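Local structure of lipoprotein LpqN (Mycobacterium tuberculosis, 6E5F) at residues D91-L96 and P119-I124; K146-F151 and R181-K186; A160-F165 and L199-D204. The protein supports cell envelope biogenesis, interacts with the periplasmic loop domains of the mycolate transporters MmpL3 and MmpL11, and binds a trehalose-headed dodecyl glycolipid. One frame throughout, in Å; residues are numbered along the deposited sequence. Where two conformers were deposited one is given.

Interaction 1: D91-L96 and P119-I124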
loop_
_atom_site.group_PDB
_atom_site.type_symbol
_atom_site.label_atom_id
_atom_site.label_comp_id
_atom_site.label_asym_id
_atom_site.label_seq_id
_atom_site.Cartn_x
_atom_site.Cartn_y
_atom_site.Cartn_z
ATOM N N ASP A 91 -0.184 -15.731 -10.163
ATOM C CA ASP A 91 -0.843 -16.362 -11.297
ATOM C C ASP A 91 -2.244 -15.791 -11.471
ATOM O O ASP A 91 -2.942 -15.503 -10.495
ATOM C CB ASP A 91 -0.914 -17.872 -11.085
ATOM C CG ASP A 91 0.448 -18.534 -11.155
ATOM O OD1 ASP A 91 1.314 -18.032 -11.902
ATOM O OD2 ASP A 91 0.652 -19.555 -10.466
ATOM N N ASP A 92 -2.645 -15.618 -12.729
ATOM C CA ASP A 92 -3.922 -15.034 -13.133
ATOM C C ASP A 92 -3.981 -13.526 -12.917
ATOM O O ASP A 92 -5.027 -12.919 -13.177
ATOM C CB ASP A 92 -5.134 -15.711 -12.477
ATOM C CG ASP A 92 -5.284 -17.164 -12.890
ATOM O OD1 ASP A 92 -4.819 -17.520 -13.993
ATOM O OD2 ASP A 92 -5.867 -17.948 -12.112
ATOM N N TRP A 93 -2.906 -12.902 -12.447
ATOM C CA TRP A 93 -2.798 -11.454 -12.383
ATOM C C TRP A 93 -1.837 -10.978 -13.466
ATOM O O TRP A 93 -0.962 -11.727 -13.910
ATOM C CB TRP A 93 -2.272 -10.999 -11.019
ATOM C CG TRP A 93 -3.219 -11.249 -9.884
ATOM C CD1 TRP A 93 -3.579 -12.460 -9.367
ATOM C CD2 TRP A 93 -3.922 -10.262 -9.118
ATOM N NE1 TRP A 93 -4.463 -12.289 -8.332
ATOM C CE2 TRP A 93 -4.691 -10.949 -8.158
ATOM C CE3 TRP A 93 -3.977 -8.867 -9.151
ATOM C CZ2 TRP A 93 -5.501 -10.288 -7.242
ATOM C CZ3 TRP A 93 -4.782 -8.212 -8.243
ATOM C CH2 TRP A 93 -5.535 -8.923 -7.298
ATOM N N ARG A 94 -2.013 -9.734 -13.896
ATOM C CA ARG A 94 -1.127 -9.134 -14.883
ATOM C C ARG A 94 -0.503 -7.867 -14.315
ATOM O O ARG A 94 -1.106 -7.164 -13.500
ATOM C CB ARG A 94 -1.853 -8.840 -16.211
ATOM C CG ARG A 94 -2.655 -7.539 -16.268
ATOM C CD ARG A 94 -2.870 -7.090 -17.715
ATOM N NE ARG A 94 -3.145 -5.657 -17.812
ATOM C CZ ARG A 94 -4.357 -5.116 -17.918
ATOM N NH1 ARG A 94 -5.441 -5.881 -17.950
ATOM N NH2 ARG A 94 -4.483 -3.799 -17.997
ATOM N N LEU A 95 0.712 -7.582 -14.771
ATOM C CA LEU A 95 1.460 -6.432 -14.286
ATOM C C LEU A 95 0.882 -5.140 -14.853
ATOM O O LEU A 95 0.558 -5.051 -16.040
ATOM C CB LEU A 95 2.920 -6.568 -14.720
ATOM C CG LEU A 95 3.957 -5.629 -14.110
ATOM C CD1 LEU A 95 3.914 -5.673 -12.594
ATOM C CD2 LEU A 95 5.344 -6.006 -14.612
ATOM N N LEU A 96 0.752 -4.129 -13.984
ATOM C CA LEU A 96 0.340 -2.797 -14.406
ATOM C C LEU A 96 1.563 -1.899 -14.468
ATOM O O LEU A 96 2.314 -1.828 -13.487
ATOM C CB LEU A 96 -0.653 -2.212 -13.404
ATOM C CG LEU A 96 -2.040 -2.852 -13.318
ATOM C CD1 LEU A 96 -2.863 -2.163 -12.240
ATOM C CD2 LEU A 96 -2.753 -2.791 -14.656
ATOM N N PRO A 119 -10.465 -6.662 -9.344
ATOM C CA PRO A 119 -9.570 -6.572 -8.186
ATOM C C PRO A 119 -8.199 -6.069 -8.612
ATOM O O PRO A 119 -7.660 -6.477 -9.642
ATOM C CB PRO A 119 -9.496 -8.016 -7.677
ATOM C CG PRO A 119 -10.728 -8.669 -8.192
ATOM C CD PRO A 119 -11.017 -8.019 -9.512
ATOM N N THR A 120 -7.635 -5.178 -7.799
ATOM C CA THR A 120 -6.341 -4.587 -8.096
ATOM C C THR A 120 -5.540 -4.413 -6.816
ATOM O O THR A 120 -6.096 -4.215 -5.730
ATOM C CB THR A 120 -6.479 -3.202 -8.748
ATOM O OG1 THR A 120 -7.113 -2.303 -7.829
ATOM C CG2 THR A 120 -7.285 -3.282 -10.028
ATOM N N ILE A 121 -4.220 -4.482 -6.959
ATOM C CA ILE A 121 -3.285 -4.093 -5.912
ATOM C C ILE A 121 -2.296 -3.123 -6.550
ATOM O O ILE A 121 -1.561 -3.495 -7.472
ATOM C CB ILE A 121 -2.571 -5.300 -5.283
ATOM C CG1 ILE A 121 -3.611 -6.274 -4.712
ATOM C CG2 ILE A 121 -1.600 -4.836 -4.196
ATOM C CD1 ILE A 121 -3.030 -7.541 -4.114
ATOM N N VAL A 122 -2.297 -1.889 -6.067
ATOM C CA VAL A 122 -1.523 -0.799 -6.650
ATOM C C VAL A 122 -0.451 -0.381 -5.658
ATOM O O VAL A 122 -0.679 -0.360 -4.447
ATOM C CB VAL A 122 -2.439 0.385 -7.014
ATOM C CG1 VAL A 122 -1.637 1.643 -7.242
ATOM C CG2 VAL A 122 -3.276 0.038 -8.238
ATOM N N ALA A 123 0.735 -0.071 -6.179
ATOM C CA ALA A 123 1.873 0.302 -5.350
ATOM C C ALA A 123 2.173 1.787 -5.508
ATOM O O ALA A 123 2.000 2.360 -6.585
ATOM C CB ALA A 123 3.115 -0.504 -5.748
ATOM N N ILE A 124 2.605 2.400 -4.403
ATOM C CA ILE A 124 3.093 3.775 -4.394
ATOM C C ILE A 124 4.378 3.779 -3.580
ATOM O O ILE A 124 4.449 3.138 -2.523
ATOM C CB ILE A 124 2.066 4.721 -3.739
ATOM C CG1 ILE A 124 0.694 4.590 -4.406
ATOM C CG2 ILE A 124 2.549 6.155 -3.810
ATOM C CD1 ILE A 124 -0.454 4.922 -3.481
#
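Trp93 and Thr120 mark the closest approach of two strands that run in the same sense but share no hydrogen bond, their CA atoms 8.8 Å apart. Strand 106-109 lies between them and pairs antiparallel with both, through backbone bonds such as Arg94 with Val108 and Pro119 with Tyr109. Residues 91-96 and 119-124 are therefore next-but-one neighbours in the sheet, a separation that a large side chain can span. Trp93 does so: CG stands anti to the carbonyl carbon (chi1 -67°), which carries the indole across to the second strand. Its benzo edge leads. CZ3 comes 3.6 Å from Pro119 O, an oblique approach, and 3.9 Å from Thr120 CA, which sits at the ring edge near its plane. One atom along, CH2 meets Pro119 CB at 4.1 Å, the two side chains crossing at about a right angle, and the same CH2 lies 4.2 Å from Ile121 CG1. On the pyrrole side Asp91 O lies in the ring plane, 3.3 Å from Trp93 CD1, so the indole is bordered at both ends. Tyr109 meets the indole with its plane turned by about 60°, while Thr212 and Ala216 of helix 210-223 touch it as well. Ile121 packs on Ala216 and Ile220 of that same helix and comes within about 4 Å of the bound glycolipid. A tryptophan bridging alternate strands beneath a packed helix illustrates how an antiparallel sheet is joined to its helical layer, here in a protein of the Mog1p/PsbP clan.

Interaction 2: K146-F151 and R181-K186. With L6T (alpha-D-glucopyranosyl 6-O-dodecyl-alpha-D-glucopyranoside), chain B.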
loop_
_atom_site.group_PDB
_atom_site.type_symbol
_atom_site.label_atom_id
_atom_site.label_comp_id
_atom_site.label_asym_id
_atom_site.label_seq_id
_atom_site.Cartn_x
_atom_site.Cartn_y
_atom_site.Cartn_z
ATOM N N LYS A 146 -8.924 4.128 7.973
ATOM C CA LYS A 146 -9.938 4.369 8.992
ATOM C C LYS A 146 -10.784 5.598 8.687
ATOM O O LYS A 146 -11.882 5.731 9.240
ATOM C CB LYS A 146 -9.284 4.482 10.369
ATOM C CG LYS A 146 -8.732 3.162 10.889
ATOM C CD LYS A 146 -7.941 3.343 12.176
ATOM C CE LYS A 146 -8.826 3.761 13.339
ATOM N NZ LYS A 146 -8.031 4.039 14.569
ATOM N N ASN A 147 -10.312 6.488 7.812
ATOM C CA ASN A 147 -11.066 7.665 7.408
ATOM C C ASN A 147 -11.966 7.411 6.203
ATOM O O ASN A 147 -12.712 8.313 5.805
ATOM C CB ASN A 147 -10.117 8.826 7.086
ATOM C CG ASN A 147 -9.441 9.392 8.320
ATOM O OD1 ASN A 147 -9.909 9.207 9.442
ATOM N ND2 ASN A 147 -8.333 10.100 8.113
ATOM N N LEU A 148 -11.911 6.221 5.609
ATOM C CA LEU A 148 -12.765 5.916 4.471
ATOM C C LEU A 148 -14.231 5.922 4.902
ATOM O O LEU A 148 -14.554 5.545 6.033
ATOM C CB LEU A 148 -12.412 4.539 3.912
ATOM C CG LEU A 148 -11.860 4.392 2.490
ATOM C CD1 LEU A 148 -11.225 5.661 1.943
ATOM C CD2 LEU A 148 -10.852 3.255 2.464
ATOM N N PRO A 149 -15.143 6.337 4.018
ATOM C CA PRO A 149 -16.568 6.374 4.385
ATOM C C PRO A 149 -17.082 5.003 4.789
ATOM O O PRO A 149 -17.025 4.044 4.015
ATOM C CB PRO A 149 -17.249 6.869 3.103
ATOM C CG PRO A 149 -16.188 7.568 2.343
ATOM C CD PRO A 149 -14.918 6.841 2.651
ATOM N N GLY A 150 -17.597 4.917 6.011
ATOM C CA GLY A 150 -18.149 3.667 6.501
ATOM C C GLY A 150 -17.139 2.547 6.593
ATOM O O GLY A 150 -17.511 1.374 6.476
ATOM N N PHE A 151 -15.866 2.868 6.795
ATOM C CA PHE A 151 -14.875 1.816 6.945
ATOM C C PHE A 151 -15.174 0.994 8.190
ATOM O O PHE A 151 -15.554 1.528 9.236
ATOM C CB PHE A 151 -13.468 2.398 7.047
ATOM C CG PHE A 151 -12.404 1.353 7.229
ATOM C CD1 PHE A 151 -11.942 0.619 6.150
ATOM C CD2 PHE A 151 -11.878 1.093 8.483
ATOM C CE1 PHE A 151 -10.978 -0.348 6.314
ATOM C CE2 PHE A 151 -10.906 0.127 8.653
ATOM C CZ PHE A 151 -10.456 -0.595 7.568
ATOM N N ARG A 181 -17.042 -2.878 -0.529
ATOM C CA ARG A 181 -15.741 -3.153 -1.121
ATOM C C ARG A 181 -14.778 -3.591 -0.035
ATOM O O ARG A 181 -14.821 -3.076 1.085
ATOM C CB ARG A 181 -15.168 -1.907 -1.814
ATOM C CG ARG A 181 -16.113 -1.255 -2.815
ATOM C CD ARG A 181 -15.397 -0.193 -3.641
ATOM N NE ARG A 181 -14.373 -0.795 -4.494
ATOM C CZ ARG A 181 -14.603 -1.274 -5.714
ATOM N NH1 ARG A 181 -15.818 -1.213 -6.244
ATOM N NH2 ARG A 181 -13.613 -1.817 -6.404
ATOM N N THR A 182 -13.909 -4.538 -0.369
ATOM C CA THR A 182 -12.804 -4.916 0.501
ATOM C C THR A 182 -11.593 -4.062 0.149
ATOM O O THR A 182 -11.231 -3.934 -1.025
ATOM C CB THR A 182 -12.479 -6.397 0.329
ATOM O OG1 THR A 182 -13.605 -7.176 0.764
ATOM C CG2 THR A 182 -11.258 -6.785 1.139
ATOM N N VAL A 183 -10.987 -3.463 1.166
ATOM C CA VAL A 183 -9.832 -2.596 0.986
ATOM C C VAL A 183 -8.785 -2.977 2.019
ATOM O O VAL A 183 -9.100 -3.375 3.141
ATOM C CB VAL A 183 -10.221 -1.108 1.115
ATOM C CG1 VAL A 183 -10.686 -0.785 2.536
ATOM C CG2 VAL A 183 -9.061 -0.225 0.711
ATOM N N ALA A 184 -7.524 -2.845 1.632
ATOM C CA ALA A 184 -6.456 -3.097 2.575
ATOM C C ALA A 184 -5.239 -2.320 2.123
ATOM O O ALA A 184 -5.086 -1.987 0.941
ATOM C CB ALA A 184 -6.110 -4.577 2.662
ATOM N N GLN A 185 -4.374 -2.040 3.084
ATOM C CA GLN A 185 -3.172 -1.278 2.801
ATOM C C GLN A 185 -2.036 -1.817 3.644
ATOM O O GLN A 185 -2.150 -1.904 4.869
ATOM C CB GLN A 185 -3.393 0.200 3.103
ATOM C CG GLN A 185 -2.205 1.080 2.764
ATOM C CD GLN A 185 -2.467 2.513 3.117
ATOM O OE1 GLN A 185 -2.541 2.867 4.292
ATOM N NE2 GLN A 185 -2.612 3.357 2.101
ATOM N N LYS A 186 -0.942 -2.180 2.977
ATOM C CA LYS A 186 0.296 -2.533 3.654
ATOM C C LYS A 186 1.280 -1.392 3.446
ATOM O O LYS A 186 1.532 -0.987 2.306
ATOM C CB LYS A 186 0.881 -3.844 3.122
ATOM C CG LYS A 186 2.028 -4.375 3.982
ATOM C CD LYS A 186 2.354 -5.834 3.681
ATOM C CE LYS A 186 3.191 -6.453 4.799
ATOM N NZ LYS A 186 3.341 -7.934 4.666
HETATM C C1 L6T B . -14.552 -6.320 8.829
HETATM C C2 L6T B . -15.575 -6.027 7.745
HETATM C C3 L6T B . -15.781 -7.261 6.897
HETATM C C4 L6T B . -14.445 -7.679 6.315
HETATM C C5 L6T B . -13.489 -7.971 7.469
HETATM C C6 L6T B . -12.126 -8.499 6.934
HETATM C CAA L6T B . -14.210 -7.396 10.870
HETATM C CAO L6T B . -15.773 -6.061 12.082
HETATM C CAP L6T B . -15.924 -4.752 12.862
HETATM C CAR L6T B . -16.145 -7.237 12.971
HETATM C CAT L6T B . -15.991 -8.516 12.172
HETATM C CAV L6T B . -14.553 -8.615 11.711
HETATM C CAX L6T B . -10.345 -7.629 5.695
HETATM C CAY L6T B . -9.948 -8.583 4.531
HETATM C CAZ L6T B . -8.708 -7.884 3.978
HETATM C CBA L6T B . -7.954 -8.915 3.137
HETATM C CBB L6T B . -7.270 -7.984 2.129
HETATM C CBC L6T B . -5.904 -8.542 1.850
HETATM C CBD L6T B . -5.164 -7.512 0.929
HETATM C CBE L6T B . -3.692 -7.772 1.135
HETATM C CBF L6T B . -2.969 -6.602 1.896
HETATM C CBG L6T B . -2.711 -5.429 0.928
HETATM C CBH L6T B . -1.868 -5.871 -0.252
HETATM C CBI L6T B . -0.687 -6.775 0.123
HETATM O O1 L6T B . -15.046 -7.347 9.703
HETATM O O2 L6T B . -16.819 -5.656 8.350
HETATM O O3 L6T B . -16.710 -6.977 5.843
HETATM O O4 L6T B . -14.631 -8.849 5.520
HETATM O O5 L6T B . -13.305 -6.759 8.237
HETATM O O6 L6T B . -11.759 -7.600 5.926
HETATM O OAN L6T B . -14.405 -6.195 11.647
HETATM O OAQ L6T B . -14.987 -4.726 13.940
HETATM O OAS L6T B . -17.504 -7.106 13.411
HETATM O OAU L6T B . -16.317 -9.647 12.991
HETATM O OAW L6T B . -14.377 -9.803 10.928
#
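In the conformer described, one of two, Val183 turns CG1 toward two hydrophobic side chains of the loop 146-151, and each meets it differently; whether the alternate keeps these contacts is not settled. Phe151 presents an edge: CE1 lies 3.8 Å from Val183 CG1, and the methyl sits near the plane of the ring, the two side chains crossing obliquely. Leu148 comes tip to tip, its CD2 4.0 Å from Val183 CG1. One methyl thus touches both an aromatic rim and an aliphatic end, which approach it from directions roughly at right angles. CG1 occupies the position between backbone N and carbonyl carbon (chi1 65°), which directs it at the loop. The phenyl ring gets there because its CG is anti to the backbone N (chi1 179°), and Lys146 N lies above one face, displaced from the ring centre. A type II beta turn sets the two loop residues beside each other: Phe151 N donates to Leu148 O over 3.1 Å, with Gly150 taking the positive phi at the third position. The alternation of the strand puts the neighbours of Val183 to a different use. Ala184 CB packs 3.5 Å from L6T CBD and Thr182 CG2 lies 4.0 Å from L6T CAZ, both carbons of the dodecyl chain; the glycolipid is also hydrogen-bonded to Ser173 OG and Gly153 O. The loop follows helix 143-146 and leads into strand 152-162, while Val183 belongs to strand 179-192, flanked by strands 165-176 and 195-206 through backbone bonds to Gly172 and, from Ala184, to Ala203; Leu148 additionally touches Tyr174.

Interaction 3: A160-F165 and L199-D204; sequences ATLGGF and LQLNAD
Leu162 reaches Leu199 and Leu201 through side-chain torsions that lie away from the usual staggered positions, chi1 and chi2 both near -133°, and this twisted form brings CD1 up to both leucines. In Leu201, CD1 lies anti to CA (chi2 176°), which makes it the methyl that reaches Leu162. The resulting distances are 4.3 Å from Leu162 CD1 to Leu199 CD2 and 4.4 Å from the same CD1 to Leu201 CD1, ordinary van der Waals contacts among methyls, with all three side chains buried. Leu199 and Leu201, two apart on one strand, put their side chains on the same side of it, and Leu162 touches the pair. The motif behind Leu162 is a tight beta hairpin: a type I' turn through Gly163 and Gly164 joins strands 152-162 and 165-176, closed by reciprocal bonds from Leu162 N to Phe165 O (3.0 Å) and Phe165 N to Leu162 O (2.9 Å). Two strands, 165-176 and 179-192, separate the hairpin's first strand from strand 195-206 in the pairing order, so a CA separation of only 10.0 Å between Leu162 and Leu199 fits a strongly curled sheet. Leu162 also packs on Val188; Leu201 packs on Ile220 of helix 210-223, and its side chain is about 4 Å from the bound glycolipid.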
loop_
_atom_site.group_PDB
_atom_site.type_symbol
_atom_site.label_atom_id
_atom_site.label_comp_id
_atom_site.label_asym_id
_atom_site.label_seq_id
_atom_site.Cartn_x
_atom_site.Cartn_y
_atom_site.Cartn_z
ATOM N N ALA A 160 3.722 -6.117 10.640
ATOM C CA ALA A 160 4.112 -7.125 9.674
ATOM C C ALA A 160 5.528 -6.815 9.214
ATOM O O ALA A 160 6.159 -5.863 9.675
ATOM C CB ALA A 160 3.137 -7.144 8.494
ATOM N N THR A 161 6.028 -7.637 8.300
ATOM C CA THR A 161 7.305 -7.388 7.653
ATOM C C THR A 161 7.156 -7.669 6.166
ATOM O O THR A 161 6.267 -8.409 5.737
ATOM C CB THR A 161 8.429 -8.253 8.239
ATOM O OG1 THR A 161 8.142 -9.637 8.003
ATOM C CG2 THR A 161 8.576 -8.011 9.739
ATOM N N LEU A 162 8.035 -7.054 5.378
ATOM C CA LEU A 162 8.104 -7.305 3.944
ATOM C C LEU A 162 9.560 -7.141 3.534
ATOM O O LEU A 162 10.164 -6.107 3.822
ATOM C CB LEU A 162 7.233 -6.304 3.175
ATOM C CG LEU A 162 6.266 -6.772 2.078
ATOM C CD1 LEU A 162 6.402 -5.900 0.840
ATOM C CD2 LEU A 162 6.385 -8.244 1.712
ATOM N N GLY A 163 10.117 -8.156 2.876
ATOM C CA GLY A 163 11.495 -8.092 2.429
ATOM C C GLY A 163 12.496 -7.759 3.519
ATOM O O GLY A 163 13.550 -7.188 3.232
ATOM N N GLY A 164 12.179 -8.100 4.768
ATOM C CA GLY A 164 13.062 -7.836 5.885
ATOM C C GLY A 164 12.861 -6.501 6.570
ATOM O O GLY A 164 13.552 -6.224 7.561
ATOM N N PHE A 165 11.943 -5.667 6.084
ATOM C CA PHE A 165 11.683 -4.349 6.644
ATOM C C PHE A 165 10.364 -4.350 7.408
ATOM O O PHE A 165 9.472 -5.161 7.142
ATOM C CB PHE A 165 11.657 -3.287 5.537
ATOM C CG PHE A 165 13.014 -2.994 4.965
ATOM C CD1 PHE A 165 13.822 -2.028 5.538
ATOM C CD2 PHE A 165 13.483 -3.689 3.866
ATOM C CE1 PHE A 165 15.075 -1.759 5.020
ATOM C CE2 PHE A 165 14.733 -3.421 3.345
ATOM C CZ PHE A 165 15.528 -2.457 3.925
ATOM N N LEU A 199 6.772 2.470 1.117
ATOM C CA LEU A 199 6.027 1.726 0.114
ATOM C C LEU A 199 4.633 1.488 0.654
ATOM O O LEU A 199 4.478 1.053 1.797
ATOM C CB LEU A 199 6.698 0.381 -0.152
ATOM C CG LEU A 199 5.953 -0.601 -1.058
ATOM C CD1 LEU A 199 5.970 -0.118 -2.494
ATOM C CD2 LEU A 199 6.550 -1.998 -0.939
ATOM N N GLN A 200 3.624 1.779 -0.153
ATOM C CA GLN A 200 2.254 1.424 0.202
ATOM C C GLN A 200 1.684 0.542 -0.890
ATOM O O GLN A 200 1.827 0.837 -2.082
ATOM C CB GLN A 200 1.397 2.669 0.454
ATOM C CG GLN A 200 1.840 3.437 1.711
ATOM C CD GLN A 200 0.825 4.447 2.200
ATOM O OE1 GLN A 200 0.391 5.325 1.459
ATOM N NE2 GLN A 200 0.436 4.323 3.464
ATOM N N LEU A 201 1.078 -0.562 -0.472
ATOM C CA LEU A 201 0.362 -1.462 -1.365
ATOM C C LEU A 201 -1.119 -1.349 -1.025
ATOM O O LEU A 201 -1.523 -1.651 0.104
ATOM C CB LEU A 201 0.861 -2.895 -1.209
ATOM C CG LEU A 201 2.370 -3.102 -1.419
ATOM C CD1 LEU A 201 2.750 -4.549 -1.134
ATOM C CD2 LEU A 201 2.797 -2.706 -2.822
ATOM N N ASN A 202 -1.898 -0.876 -1.980
ATOM C CA ASN A 202 -3.316 -0.575 -1.784
ATOM C C ASN A 202 -4.130 -1.605 -2.553
ATOM O O ASN A 202 -4.132 -1.597 -3.789
ATOM C CB ASN A 202 -3.621 0.830 -2.304
ATOM C CG ASN A 202 -2.944 1.921 -1.496
ATOM O OD1 ASN A 202 -2.695 1.761 -0.310
ATOM N ND2 ASN A 202 -2.650 3.042 -2.139
ATOM N N ALA A 203 -4.827 -2.476 -1.830
ATOM C CA ALA A 203 -5.664 -3.501 -2.444
ATOM C C ALA A 203 -7.126 -3.076 -2.398
ATOM O O ALA A 203 -7.583 -2.512 -1.401
ATOM C CB ALA A 203 -5.493 -4.830 -1.706
ATOM N N ASP A 204 -7.849 -3.338 -3.485
ATOM C CA ASP A 204 -9.265 -2.999 -3.540
ATOM C C ASP A 204 -9.991 -3.981 -4.444
ATOM O O ASP A 204 -9.509 -4.320 -5.526
ATOM C CB ASP A 204 -9.449 -1.570 -4.060
ATOM C CG ASP A 204 -10.878 -1.278 -4.477
ATOM O OD1 ASP A 204 -11.735 -1.084 -3.592
ATOM O OD2 ASP A 204 -11.147 -1.244 -5.697
#

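How the interactions relate
From the N terminus, interaction 1 comes first, closing a loop of 22 residues that holds strand 106-109. Interactions 2 and 3 then cross, their segments alternating as 146-151, 160-165, 181-186 and 199-204, and close loops of 29 and 33 residues. Three of the segments lie on adjacent strands of the sheet: 199-204 is flanked by 119-124, where Val122 O lies 2.8 Å from Asn202 N, and by 181-186, where Arg181 NH2 and Asp204 OD2 form a salt bridge. Strand 195-206 thus links interaction 1 to the strand that interaction 2 joins to the loop after helix 143-146, while interaction 3 brings the hairpin of strands 152-162 and 165-176 onto it.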